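Local coordinates for protein racemase, putative (Roseobacter denitrificans, PDB 3TCS) that binds magnesium and is probably a hydro-lyase of the mandelate racemase/enolase type, its own substrate and reaction not being established, at residues W50-T55 / D280-G285; T32-G37 / H57-C62; G106-I111 / G286-L291. All coordinates share one frame; numbering follows the deposited sequence.

Contact 1: residues W50-T55 / D280-G285; sequences WGQVST and DILYLG
Leu282 packs against Gln52, Val53 and Ser54, where the chain leaves strand 48-52, and its three aliphatic groups take different partners. CB lies against the backbone and CB of Ser54, 3.8 Å from Ser54 CA. The two methyls spread along the chain beyond: Leu282 CD2 sits 3.6 Å from Gln52 O, while Leu282 CD1 touches both Val53 O and Gln52 NE2. The Gln52 and Leu282 side chains cross at about a right angle; of the glutamine side chain, the NE2 end meets the leucine.

The polar groups are satisfied largely within each segment or by neighbours. Gln52, extended with CG anti to the backbone N (chi1 -179°), gives a hydrogen bond from NE2 to Val53 O at 3.1 Å, the acceptor lying in the amide plane. Its amide is further fixed by Leu313 N at OE1 and Ser312 OG at NE2. Asp280 OD1 accepts from Tyr283 N at 2.9 Å, an Asx motif that shapes the turn before helix 287-300; Asp280 OD2 is bonded to His307, a residue of the D-alanine pocket.

Water links the two sides. It meets Ser54 OG at 2.9 Å and donates to Asp280 OD1 at 2.8 Å, lying over one face of the Tyr283 ring toward its rim. Ser54 OG itself comes close to the Tyr283 ring obliquely, near CD1 and CE1, and Arg102 of helix 98-119 touches both side chains.

The side chain of Tyr283 lies about 5 Å from that of Glu257, a magnesium ligand. The arrangement is that of the domain interface in the enolase superfamily, where the N-terminal capping domain meets a loop at the C-terminal end of a barrel strand, beside the active site.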
ATOM      1  N   TRP B  50      22.416  -6.257  11.766  1.00  7.66           N
ATOM      2  CA  TRP B  50      22.027  -4.930  11.305  1.00  9.60           C
ATOM      3  C   TRP B  50      21.397  -4.942   9.917  1.00  9.38           C
ATOM      4  O   TRP B  50      21.909  -5.575   8.997  1.00  8.54           O
ATOM      5  CB  TRP B  50      23.242  -4.000  11.270  1.00  8.53           C
ATOM      6  CG  TRP B  50      23.666  -3.495  12.615  1.00 11.22           C
ATOM      7  CD1 TRP B  50      24.492  -4.115  13.510  1.00 10.98           C
ATOM      8  CD2 TRP B  50      23.274  -2.257  13.217  1.00 11.54           C
ATOM      9  NE1 TRP B  50      24.642  -3.332  14.633  1.00 10.27           N
ATOM     10  CE2 TRP B  50      23.905  -2.187  14.479  1.00 11.55           C
ATOM     11  CE3 TRP B  50      22.450  -1.198  12.812  1.00 11.99           C
ATOM     12  CZ2 TRP B  50      23.738  -1.096  15.343  1.00 12.01           C
ATOM     13  CZ3 TRP B  50      22.282  -0.110  13.671  1.00 12.53           C
ATOM     14  CH2 TRP B  50      22.926  -0.069  14.922  1.00 12.41           C
ATOM     15  N   GLY B  51      20.295  -4.215   9.779  1.00  8.53           N
ATOM     16  CA  GLY B  51      19.616  -4.126   8.503  1.00  8.52           C
ATOM     17  C   GLY B  51      19.213  -2.683   8.278  1.00 10.01           C
ATOM     18  O   GLY B  51      19.668  -1.782   8.984  1.00 10.09           O
ATOM     19  N   GLN B  52      18.346  -2.454   7.303  1.00  9.17           N
ATOM     20  CA  GLN B  52      17.912  -1.100   7.011  1.00  7.83           C
ATOM     21  C   GLN B  52      16.514  -1.098   6.416  1.00  8.07           C
ATOM     22  O   GLN B  52      16.178  -1.974   5.636  1.00  6.79           O
ATOM     23  CB  GLN B  52      18.880  -0.459   6.012  1.00  8.01           C
ATOM     24  CG  GLN B  52      18.533   0.974   5.652  1.00  7.26           C
ATOM     25  CD  GLN B  52      19.206   1.427   4.376  1.00  7.83           C
ATOM     26  OE1 GLN B  52      20.433   1.519   4.300  1.00  8.69           O
ATOM     27  NE2 GLN B  52      18.400   1.712   3.357  1.00  4.99           N
ATOM     28  N   VAL B  53      15.690  -0.126   6.793  1.00  8.27           N
ATOM     29  CA  VAL B  53      14.359  -0.041   6.201  1.00  8.13           C
ATOM     30  C   VAL B  53      14.574   0.735   4.903  1.00  8.32           C
ATOM     31  O   VAL B  53      15.650   1.281   4.673  1.00  9.19           O
ATOM     32  CB  VAL B  53      13.350   0.732   7.099  1.00  8.50           C
ATOM     33  CG1 VAL B  53      13.162   0.011   8.423  1.00  6.81           C
ATOM     34  CG2 VAL B  53      13.824   2.160   7.317  1.00  8.38           C
ATOM     35  N   SER B  54      13.568   0.777   4.043  1.00 10.71           N
ATOM     36  CA  SER B  54      13.712   1.521   2.798  1.00  9.01           C
ATOM     37  C   SER B  54      13.962   3.002   3.077  1.00  8.67           C
ATOM     38  O   SER B  54      13.456   3.544   4.053  1.00  8.04           O
ATOM     39  CB  SER B  54      12.448   1.393   1.951  1.00 10.79           C
ATOM     40  OG  SER B  54      12.568   2.186   0.784  1.00 13.56           O
ATOM     41  N   THR B  55      14.734   3.656   2.214  1.00  9.34           N
ATOM     42  CA  THR B  55      14.999   5.087   2.366  1.00  9.48           C
ATOM     43  C   THR B  55      13.737   5.891   2.010  1.00 10.00           C
ATOM     44  O   THR B  55      12.816   5.359   1.378  1.00  8.94           O
ATOM     45  CB  THR B  55      16.142   5.549   1.439  1.00  9.72           C
ATOM     46  OG1 THR B  55      15.929   5.024   0.121  1.00 10.15           O
ATOM     47  CG2 THR B  55      17.489   5.069   1.965  1.00  9.69           C
ATOM     48  N   ASP B 280      12.763  -4.089  -5.855  1.00  6.24           N
ATOM     49  CA  ASP B 280      13.652  -3.318  -4.992  1.00  8.16           C
ATOM     50  C   ASP B 280      13.538  -4.098  -3.682  1.00  7.28           C
ATOM     51  O   ASP B 280      12.453  -4.225  -3.122  1.00  5.93           O
ATOM     52  CB  ASP B 280      13.157  -1.876  -4.810  1.00  8.08           C
ATOM     53  CG  ASP B 280      14.023  -1.079  -3.831  1.00 11.11           C
ATOM     54  OD1 ASP B 280      13.968  -1.367  -2.620  1.00  9.10           O
ATOM     55  OD2 ASP B 280      14.766  -0.174  -4.271  1.00  8.75           O
ATOM     56  N   ILE B 281      14.656  -4.644  -3.218  1.00  7.19           N
ATOM     57  CA  ILE B 281      14.666  -5.449  -2.004  1.00  8.31           C
ATOM     58  C   ILE B 281      13.953  -4.841  -0.803  1.00  9.30           C
ATOM     59  O   ILE B 281      13.266  -5.545  -0.055  1.00  8.76           O
ATOM     60  CB  ILE B 281      16.115  -5.790  -1.597  1.00  8.17           C
ATOM     61  CG1 ILE B 281      16.730  -6.724  -2.645  1.00  7.18           C
ATOM     62  CG2 ILE B 281      16.141  -6.423  -0.205  1.00  9.07           C
ATOM     63  CD1 ILE B 281      18.228  -6.909  -2.498  1.00  6.85           C
ATOM     64  N   LEU B 282      14.112  -3.539  -0.613  1.00  7.29           N
ATOM     65  CA  LEU B 282      13.492  -2.895   0.534  1.00 10.07           C
ATOM     66  C   LEU B 282      12.036  -2.471   0.315  1.00  9.91           C
ATOM     67  O   LEU B 282      11.235  -2.534   1.246  1.00 11.64           O
ATOM     68  CB  LEU B 282      14.367  -1.721   0.993  1.00  6.88           C
ATOM     69  CG  LEU B 282      15.815  -2.150   1.301  1.00  6.56           C
ATOM     70  CD1 LEU B 282      16.608  -0.954   1.819  1.00  7.22           C
ATOM     71  CD2 LEU B 282      15.832  -3.281   2.341  1.00  5.55           C
ATOM     72  N   TYR B 283      11.677  -2.045  -0.896  1.00  9.08           N
ATOM     73  CA  TYR B 283      10.282  -1.675  -1.140  1.00  8.70           C
ATOM     74  C   TYR B 283       9.419  -2.940  -1.103  1.00  8.88           C
ATOM     75  O   TYR B 283       8.240  -2.893  -0.745  1.00  8.79           O
ATOM     76  CB  TYR B 283      10.085  -1.023  -2.520  1.00  9.94           C
ATOM     77  CG  TYR B 283      10.698   0.351  -2.721  1.00 12.05           C
ATOM     78  CD1 TYR B 283      10.821   1.254  -1.664  1.00 14.17           C
ATOM     79  CD2 TYR B 283      11.112   0.765  -3.993  1.00 13.68           C
ATOM     80  CE1 TYR B 283      11.341   2.535  -1.865  1.00 14.13           C
ATOM     81  CE2 TYR B 283      11.632   2.044  -4.205  1.00 15.10           C
ATOM     82  CZ  TYR B 283      11.741   2.924  -3.134  1.00 13.99           C
ATOM     83  OH  TYR B 283      12.239   4.194  -3.335  1.00 14.12           O
ATOM     84  N   LEU B 284      10.013  -4.068  -1.486  1.00  7.92           N
ATOM     85  CA  LEU B 284       9.296  -5.341  -1.543  1.00  8.66           C
ATOM     86  C   LEU B 284       9.105  -6.043  -0.200  1.00  8.71           C
ATOM     87  O   LEU B 284       8.295  -6.960  -0.090  1.00  9.44           O
ATOM     88  CB  LEU B 284       9.997  -6.282  -2.534  1.00  9.85           C
ATOM     89  CG  LEU B 284       9.443  -7.682  -2.831  1.00 10.30           C
ATOM     90  CD1 LEU B 284       7.961  -7.620  -3.179  1.00  8.14           C
ATOM     91  CD2 LEU B 284      10.234  -8.274  -3.999  1.00  9.44           C
ATOM     92  N   GLY B 285       9.840  -5.623   0.823  1.00  7.77           N
ATOM     93  CA  GLY B 285       9.675  -6.252   2.124  1.00  6.34           C
ATOM     94  C   GLY B 285      10.847  -7.079   2.617  1.00  8.27           C
ATOM     95  O   GLY B 285      10.745  -7.745   3.647  1.00  9.52           O
TER
HETATM   96  O   HOH W   1      14.267   1.082  -1.226  1.00 13.92           O

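Contact 2: residues T32-G37 / H57-C62; sequences TNDAVG and HADITC. With GOL (glycerol), chain M.
Asp34 O is the polar atom on which the two segments meet: Ala58 N, in the first turn of helix 58-73, donates to it at 3.0 Å from above the carbonyl plane, and O2 of a bound glycerol, probably from the crystallisation liquor, adds a weak bond. His57, at the N-cap position, holds the same glycerol through its backbone N, 2.8 Å from glycerol O2, and through ND1, which pairs with glycerol O3 at the edge of the ring.

The loop that presents this carbonyl is braced from within. Asn33 OD1 accepts from Ala35 N above the carbonyl plane, an Asx turn, and from Val36 N nearly along the C=O axis, which makes the Asx motif and ties the 33-36 turn together. Ala58 CB packs on the backbone of Val36, 3.5 Å from Val36 C. Next to it Thr32 turns CB to Cys62 SG at 3.7 Å; chi1 -168° sets its OG1 over Ala58 CB and within bonding range of Asn33 O and Val36 O, which of them takes the proton being undecided. Gly37 passes the same sulfur so closely that a CB would clash with it.

Two carboxylates also approach, Asp34 OD1 lying 3.5 Å from Asp59 OD2, their planes 21° apart. Arg67 of the second subunit forms a salt bridge with Asp59 OD2 and also bonds to His57 ND1. That arginine probably offsets some of the repulsion between the two aspartates, so the charge balance at this helix start appears to depend on the dimer.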
ATOM      1  N   THR B  32      17.162   6.211  13.199  1.00  8.75           N
ATOM      2  CA  THR B  32      16.758   6.837  11.950  1.00 10.00           C
ATOM      3  C   THR B  32      16.730   8.358  11.900  1.00  9.89           C
ATOM      4  O   THR B  32      16.793   9.038  12.927  1.00  9.68           O
ATOM      5  CB  THR B  32      15.320   6.365  11.620  1.00  9.38           C
ATOM      6  OG1 THR B  32      14.965   6.715  10.279  1.00 10.93           O
ATOM      7  CG2 THR B  32      14.336   7.039  12.572  1.00  7.63           C
ATOM      8  N   ASN B  33      16.674   8.878  10.676  1.00  9.78           N
ATOM      9  CA  ASN B  33      16.457  10.303  10.464  1.00 11.07           C
ATOM     10  C   ASN B  33      15.375  10.270   9.384  1.00 10.42           C
ATOM     11  O   ASN B  33      14.848   9.195   9.098  1.00 10.85           O
ATOM     12  CB  ASN B  33      17.716  11.109  10.062  1.00  9.86           C
ATOM     13  CG  ASN B  33      18.374  10.646   8.777  1.00 11.30           C
ATOM     14  OD1 ASN B  33      17.755  10.032   7.909  1.00  7.76           O
ATOM     15  ND2 ASN B  33      19.654  10.984   8.642  1.00 10.33           N
ATOM     16  N   ASP B  34      15.015  11.402   8.798  1.00  9.86           N
ATOM     17  CA  ASP B  34      13.946  11.393   7.804  1.00 11.78           C
ATOM     18  C   ASP B  34      14.246  10.656   6.496  1.00 11.44           C
ATOM     19  O   ASP B  34      13.329  10.202   5.819  1.00 11.80           O
ATOM     20  CB  ASP B  34      13.519  12.827   7.492  1.00 14.99           C
ATOM     21  CG  ASP B  34      12.833  13.500   8.668  1.00 22.15           C
ATOM     22  OD1 ASP B  34      12.824  12.916   9.776  1.00 23.30           O
ATOM     23  OD2 ASP B  34      12.301  14.616   8.484  1.00 25.15           O
ATOM     24  N   ALA B  35      15.523  10.525   6.151  1.00 10.75           N
ATOM     25  CA  ALA B  35      15.913   9.880   4.899  1.00 11.28           C
ATOM     26  C   ALA B  35      16.241   8.389   4.982  1.00 10.84           C
ATOM     27  O   ALA B  35      15.938   7.631   4.058  1.00 12.64           O
ATOM     28  CB  ALA B  35      17.092  10.628   4.295  1.00 10.34           C
ATOM     29  N   VAL B  36      16.864   7.961   6.072  1.00 10.42           N
ATOM     30  CA  VAL B  36      17.225   6.553   6.199  1.00  9.22           C
ATOM     31  C   VAL B  36      17.225   6.099   7.651  1.00 10.27           C
ATOM     32  O   VAL B  36      17.516   6.888   8.563  1.00  9.85           O
ATOM     33  CB  VAL B  36      18.622   6.290   5.586  1.00 12.09           C
ATOM     34  CG1 VAL B  36      19.678   7.024   6.383  1.00 11.69           C
ATOM     35  CG2 VAL B  36      18.915   4.794   5.556  1.00 14.44           C
ATOM     36  N   GLY B  37      16.892   4.826   7.856  1.00  7.46           N
ATOM     37  CA  GLY B  37      16.855   4.260   9.190  1.00  7.05           C
ATOM     38  C   GLY B  37      17.412   2.848   9.219  1.00  8.26           C
ATOM     39  O   GLY B  37      17.077   2.020   8.372  1.00  7.47           O
ATOM     40  N   HIS B  57      11.351   9.081   3.985  1.00  7.50           N
ATOM     41  CA  HIS B  57      10.370   9.150   5.060  1.00  8.10           C
ATOM     42  C   HIS B  57      10.582   7.932   5.960  1.00  8.30           C
ATOM     43  O   HIS B  57       9.629   7.320   6.453  1.00  9.61           O
ATOM     44  CB  HIS B  57       8.939   9.193   4.501  1.00  7.26           C
ATOM     45  CG  HIS B  57       8.698  10.343   3.568  1.00  7.65           C
ATOM     46  ND1 HIS B  57       9.175  11.612   3.815  1.00  9.24           N
ATOM     47  CD2 HIS B  57       8.041  10.413   2.385  1.00  8.82           C
ATOM     48  CE1 HIS B  57       8.824  12.414   2.825  1.00 10.34           C
ATOM     49  NE2 HIS B  57       8.135  11.709   1.943  1.00  9.13           N
ATOM     50  N   ALA B  58      11.856   7.594   6.164  1.00  8.74           N
ATOM     51  CA  ALA B  58      12.250   6.456   6.993  1.00  8.45           C
ATOM     52  C   ALA B  58      11.791   6.601   8.435  1.00  9.00           C
ATOM     53  O   ALA B  58      11.628   5.606   9.143  1.00  8.30           O
ATOM     54  CB  ALA B  58      13.768   6.277   6.951  1.00  9.78           C
ATOM     55  N   ASP B  59      11.601   7.834   8.887  1.00  9.00           N
ATOM     56  CA  ASP B  59      11.145   8.030  10.256  1.00  9.24           C
ATOM     57  C   ASP B  59       9.723   7.477  10.395  1.00  9.38           C
ATOM     58  O   ASP B  59       9.387   6.854  11.406  1.00  8.80           O
ATOM     59  CB  ASP B  59      11.221   9.516  10.647  1.00 10.04           C
ATOM     60  CG  ASP B  59      10.401  10.416   9.742  1.00 12.69           C
ATOM     61  OD1 ASP B  59      10.457  10.261   8.501  1.00 11.17           O
ATOM     62  OD2 ASP B  59       9.711  11.308  10.280  1.00 12.22           O
ATOM     63  N   ILE B  60       8.896   7.682   9.371  1.00  8.56           N
ATOM     64  CA  ILE B  60       7.527   7.169   9.397  1.00  8.22           C
ATOM     65  C   ILE B  60       7.574   5.642   9.330  1.00  8.87           C
ATOM     66  O   ILE B  60       6.851   4.948  10.046  1.00  8.57           O
ATOM     67  CB  ILE B  60       6.703   7.706   8.206  1.00  9.16           C
ATOM     68  CG1 ILE B  60       6.577   9.231   8.322  1.00  9.03           C
ATOM     69  CG2 ILE B  60       5.310   7.051   8.189  1.00  9.44           C
ATOM     70  CD1 ILE B  60       5.860   9.906   7.154  1.00  9.63           C
ATOM     71  N   THR B  61       8.437   5.122   8.465  1.00  7.50           N
ATOM     72  CA  THR B  61       8.586   3.682   8.321  1.00  7.38           C
ATOM     73  C   THR B  61       8.992   3.046   9.651  1.00  7.15           C
ATOM     74  O   THR B  61       8.483   1.986  10.024  1.00  7.10           O
ATOM     75  CB  THR B  61       9.638   3.359   7.245  1.00  6.79           C
ATOM     76  OG1 THR B  61       9.210   3.903   5.988  1.00  6.63           O
ATOM     77  CG2 THR B  61       9.825   1.856   7.102  1.00  6.15           C
ATOM     78  N   CYS B  62       9.900   3.695  10.377  1.00  6.35           N
ATOM     79  CA  CYS B  62      10.339   3.142  11.656  1.00  7.78           C
ATOM     80  C   CYS B  62       9.208   3.157  12.680  1.00  8.22           C
ATOM     81  O   CYS B  62       9.112   2.266  13.522  1.00  7.52           O
ATOM     82  CB  CYS B  62      11.565   3.897  12.173  1.00  8.06           C
ATOM     83  SG  CYS B  62      13.081   3.481  11.247  1.00  9.42           S
TER
HETATM   84  C1  GOL M 371      14.445  12.830   2.460  1.00 24.38           C
HETATM   85  O1  GOL M 371      15.239  13.848   3.036  1.00 26.60           O
HETATM   86  C2  GOL M 371      13.347  12.369   3.431  1.00 23.99           C
HETATM   87  O2  GOL M 371      12.572  11.352   2.834  1.00 21.78           O
HETATM   88  C3  GOL M 371      12.439  13.535   3.813  1.00 23.45           C
HETATM   89  O3  GOL M 371      11.435  13.083   4.699  1.00 21.86           O

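Contact 3: residues G106-I111 / G286-L291; sequences GVDTAI and GICRTL
Asp108, on helix 98-119, points its carboxylate at the first turn of helix 287-300 and takes one backbone N-H on each oxygen. OD1 accepts from Cys288 N at 3.1 Å, almost straight (166°) and on the syn side, though somewhat out of the carboxylate plane; OD2 accepts from Ile287 N at 2.8 Å, from well above that plane. With CG anti to the backbone N (chi1 164°), the group reaches from one helix to the other; the axes of 106-111 and 287-291 approach to 9.7 Å and run at 96°. Water donates to OD1 and accepts from Arg289 N, extending the grip to the next amide; the N-terminal end of helix 287-300 would probably stabilise the negative charge.

Ile287 crosses the aspartate at about a right angle, its CB 3.4 Å from Asp108 OD2, and its CG1 meets Thr109 CG2 at 4.3 Å. Gly286, the N-cap residue, lies with CA 3.5 Å from Asp108 OD2, where a CB would clash with the carboxylate. Its carbonyl accepts from Thr290 N and Thr290 OG1 on opposite faces. Replacing Asp108 by an alanine would probably leave the amides of Ile287 and Cys288 without their acceptor and the helix start without its compensating charge.

Such a carboxylate, reaching in from a helix distant in sequence to cap a helix N-terminus, joins the N-terminal domain to the barrel domain of this enolase-superfamily fold.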
ATOM      1  N   GLY B 106      13.386  -3.933   6.960  1.00  7.49           N
ATOM      2  CA  GLY B 106      14.433  -3.617   7.915  1.00  7.94           C
ATOM      3  C   GLY B 106      14.700  -4.753   8.883  1.00  8.46           C
ATOM      4  O   GLY B 106      15.851  -5.033   9.230  1.00  8.55           O
ATOM      5  N   VAL B 107      13.640  -5.414   9.337  1.00  5.94           N
ATOM      6  CA  VAL B 107      13.827  -6.522  10.264  1.00  8.07           C
ATOM      7  C   VAL B 107      14.404  -7.714   9.506  1.00  7.79           C
ATOM      8  O   VAL B 107      15.293  -8.408  10.000  1.00  7.89           O
ATOM      9  CB  VAL B 107      12.502  -6.927  10.941  1.00  8.56           C
ATOM     10  CG1 VAL B 107      12.755  -8.072  11.922  1.00  8.21           C
ATOM     11  CG2 VAL B 107      11.904  -5.728  11.673  1.00  7.23           C
ATOM     12  N   ASP B 108      13.898  -7.938   8.294  1.00  7.91           N
ATOM     13  CA  ASP B 108      14.365  -9.035   7.453  1.00  7.11           C
ATOM     14  C   ASP B 108      15.862  -8.927   7.165  1.00  6.47           C
ATOM     15  O   ASP B 108      16.614  -9.875   7.390  1.00  6.51           O
ATOM     16  CB  ASP B 108      13.592  -9.049   6.129  1.00  7.47           C
ATOM     17  CG  ASP B 108      14.275  -9.893   5.056  1.00  9.28           C
ATOM     18  OD1 ASP B 108      13.753 -10.974   4.714  1.00  9.06           O
ATOM     19  OD2 ASP B 108      15.341  -9.472   4.553  1.00  9.88           O
ATOM     20  N   THR B 109      16.299  -7.773   6.675  1.00  6.18           N
ATOM     21  CA  THR B 109      17.708  -7.613   6.352  1.00  6.41           C
ATOM     22  C   THR B 109      18.612  -7.694   7.577  1.00  6.64           C
ATOM     23  O   THR B 109      19.745  -8.151   7.469  1.00  5.90           O
ATOM     24  CB  THR B 109      17.975  -6.304   5.562  1.00  6.41           C
ATOM     25  OG1 THR B 109      17.452  -5.180   6.274  1.00  5.84           O
ATOM     26  CG2 THR B 109      17.318  -6.387   4.181  1.00  6.35           C
ATOM     27  N   ALA B 110      18.116  -7.275   8.741  1.00  8.12           N
ATOM     28  CA  ALA B 110      18.920  -7.354   9.966  1.00  7.39           C
ATOM     29  C   ALA B 110      19.079  -8.825  10.362  1.00  8.53           C
ATOM     30  O   ALA B 110      20.121  -9.243  10.876  1.00  9.15           O
ATOM     31  CB  ALA B 110      18.242  -6.573  11.100  1.00  7.91           C
ATOM     32  N   ILE B 111      18.035  -9.610  10.116  1.00  7.99           N
ATOM     33  CA  ILE B 111      18.067 -11.029  10.432  1.00  9.14           C
ATOM     34  C   ILE B 111      19.072 -11.739   9.526  1.00  9.60           C
ATOM     35  O   ILE B 111      19.795 -12.619   9.978  1.00  8.70           O
ATOM     36  CB  ILE B 111      16.650 -11.650  10.297  1.00 10.36           C
ATOM     37  CG1 ILE B 111      15.778 -11.153  11.455  1.00 11.55           C
ATOM     38  CG2 ILE B 111      16.723 -13.169  10.272  1.00 10.31           C
ATOM     39  CD1 ILE B 111      14.330 -11.605  11.389  1.00 14.04           C
ATOM     40  N   GLY B 286      11.961  -7.052   1.898  1.00  7.15           N
ATOM     41  CA  GLY B 286      13.118  -7.793   2.356  1.00  6.56           C
ATOM     42  C   GLY B 286      13.623  -8.873   1.426  1.00  8.33           C
ATOM     43  O   GLY B 286      13.066  -9.103   0.349  1.00  8.30           O
ATOM     44  N   ILE B 287      14.694  -9.533   1.860  1.00  9.06           N
ATOM     45  CA  ILE B 287      15.324 -10.608   1.102  1.00  9.42           C
ATOM     46  C   ILE B 287      14.386 -11.796   0.872  1.00  9.14           C
ATOM     47  O   ILE B 287      14.223 -12.255  -0.257  1.00  9.47           O
ATOM     48  CB  ILE B 287      16.592 -11.110   1.830  1.00  8.81           C
ATOM     49  CG1 ILE B 287      17.662 -10.011   1.827  1.00 12.35           C
ATOM     50  CG2 ILE B 287      17.114 -12.383   1.174  1.00 11.18           C
ATOM     51  CD1 ILE B 287      18.184  -9.656   0.447  1.00 10.60           C
ATOM     52  N   CYS B 288      13.776 -12.297   1.941  1.00  8.12           N
ATOM     53  CA  CYS B 288      12.878 -13.441   1.812  1.00  9.25           C
ATOM     54  C   CYS B 288      11.793 -13.209   0.769  1.00  8.52           C
ATOM     55  O   CYS B 288      11.566 -14.046  -0.103  1.00  9.57           O
ATOM     56  CB  CYS B 288      12.231 -13.767   3.157  1.00 11.84           C
ATOM     57  SG  CYS B 288      13.389 -14.418   4.362  1.00 17.13           S
ATOM     58  N   ARG B 289      11.125 -12.067   0.849  1.00  7.94           N
ATOM     59  CA  ARG B 289      10.067 -11.772  -0.102  1.00  8.16           C
ATOM     60  C   ARG B 289      10.623 -11.538  -1.503  1.00  8.07           C
ATOM     61  O   ARG B 289       9.994 -11.911  -2.492  1.00 10.00           O
ATOM     62  CB  ARG B 289       9.242 -10.583   0.403  1.00  9.29           C
ATOM     63  CG  ARG B 289       8.362 -10.959   1.616  1.00  9.16           C
ATOM     64  CD  ARG B 289       7.779  -9.736   2.299  1.00 11.33           C
ATOM     65  NE  ARG B 289       7.107  -8.865   1.345  1.00 12.07           N
ATOM     66  CZ  ARG B 289       5.850  -9.008   0.937  1.00 13.92           C
ATOM     67  NH1 ARG B 289       5.092  -9.995   1.407  1.00 11.51           N
ATOM     68  NH2 ARG B 289       5.357  -8.165   0.040  1.00 13.40           N
ATOM     69  N   THR B 290      11.808 -10.943  -1.601  1.00  7.54           N
ATOM     70  CA  THR B 290      12.406 -10.730  -2.916  1.00  8.85           C
ATOM     71  C   THR B 290      12.736 -12.092  -3.543  1.00  8.66           C
ATOM     72  O   THR B 290      12.570 -12.284  -4.749  1.00  8.81           O
ATOM     73  CB  THR B 290      13.689  -9.876  -2.826  1.00  8.50           C
ATOM     74  OG1 THR B 290      13.358  -8.576  -2.316  1.00  6.05           O
ATOM     75  CG2 THR B 290      14.323  -9.724  -4.202  1.00  8.57           C
ATOM     76  N   LEU B 291      13.192 -13.036  -2.724  1.00  7.17           N
ATOM     77  CA  LEU B 291      13.517 -14.373  -3.218  1.00  8.49           C
ATOM     78  C   LEU B 291      12.278 -15.074  -3.789  1.00  8.74           C
ATOM     79  O   LEU B 291      12.388 -15.925  -4.674  1.00  7.89           O
ATOM     80  CB  LEU B 291      14.138 -15.221  -2.106  1.00  9.33           C
ATOM     81  CG  LEU B 291      15.548 -14.789  -1.681  1.00 11.07           C
ATOM     82  CD1 LEU B 291      16.037 -15.662  -0.531  1.00 12.60           C
ATOM     83  CD2 LEU B 291      16.491 -14.894  -2.871  1.00 10.84           C
TER
HETATM   84  O   HOH W   2      11.424 -10.463   3.228  1.00 11.21           O

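Contacts 1 and 3 both join the N-terminal domain to the barrel domain, their centres about 7 Å apart; contact 2 lies within the N-terminal domain, its centre about 11 Å from that of contact 1 and about 17 Å from that of contact 3. Along the chain 32-37, 50-55, 57-62 and 106-111 come first, and 280-285 runs straight into 286-291. Contacts 1 and 2 meet where strand 48-52 pairs with strand 37-43, Val53 N lying 3.0 Å from Gly37 O. Contacts 1 and 3 are tied by Arg289 NE to Leu284 O. The two domains thus meet on one barrel loop and its helix, and contact 1 is the one near the metal site.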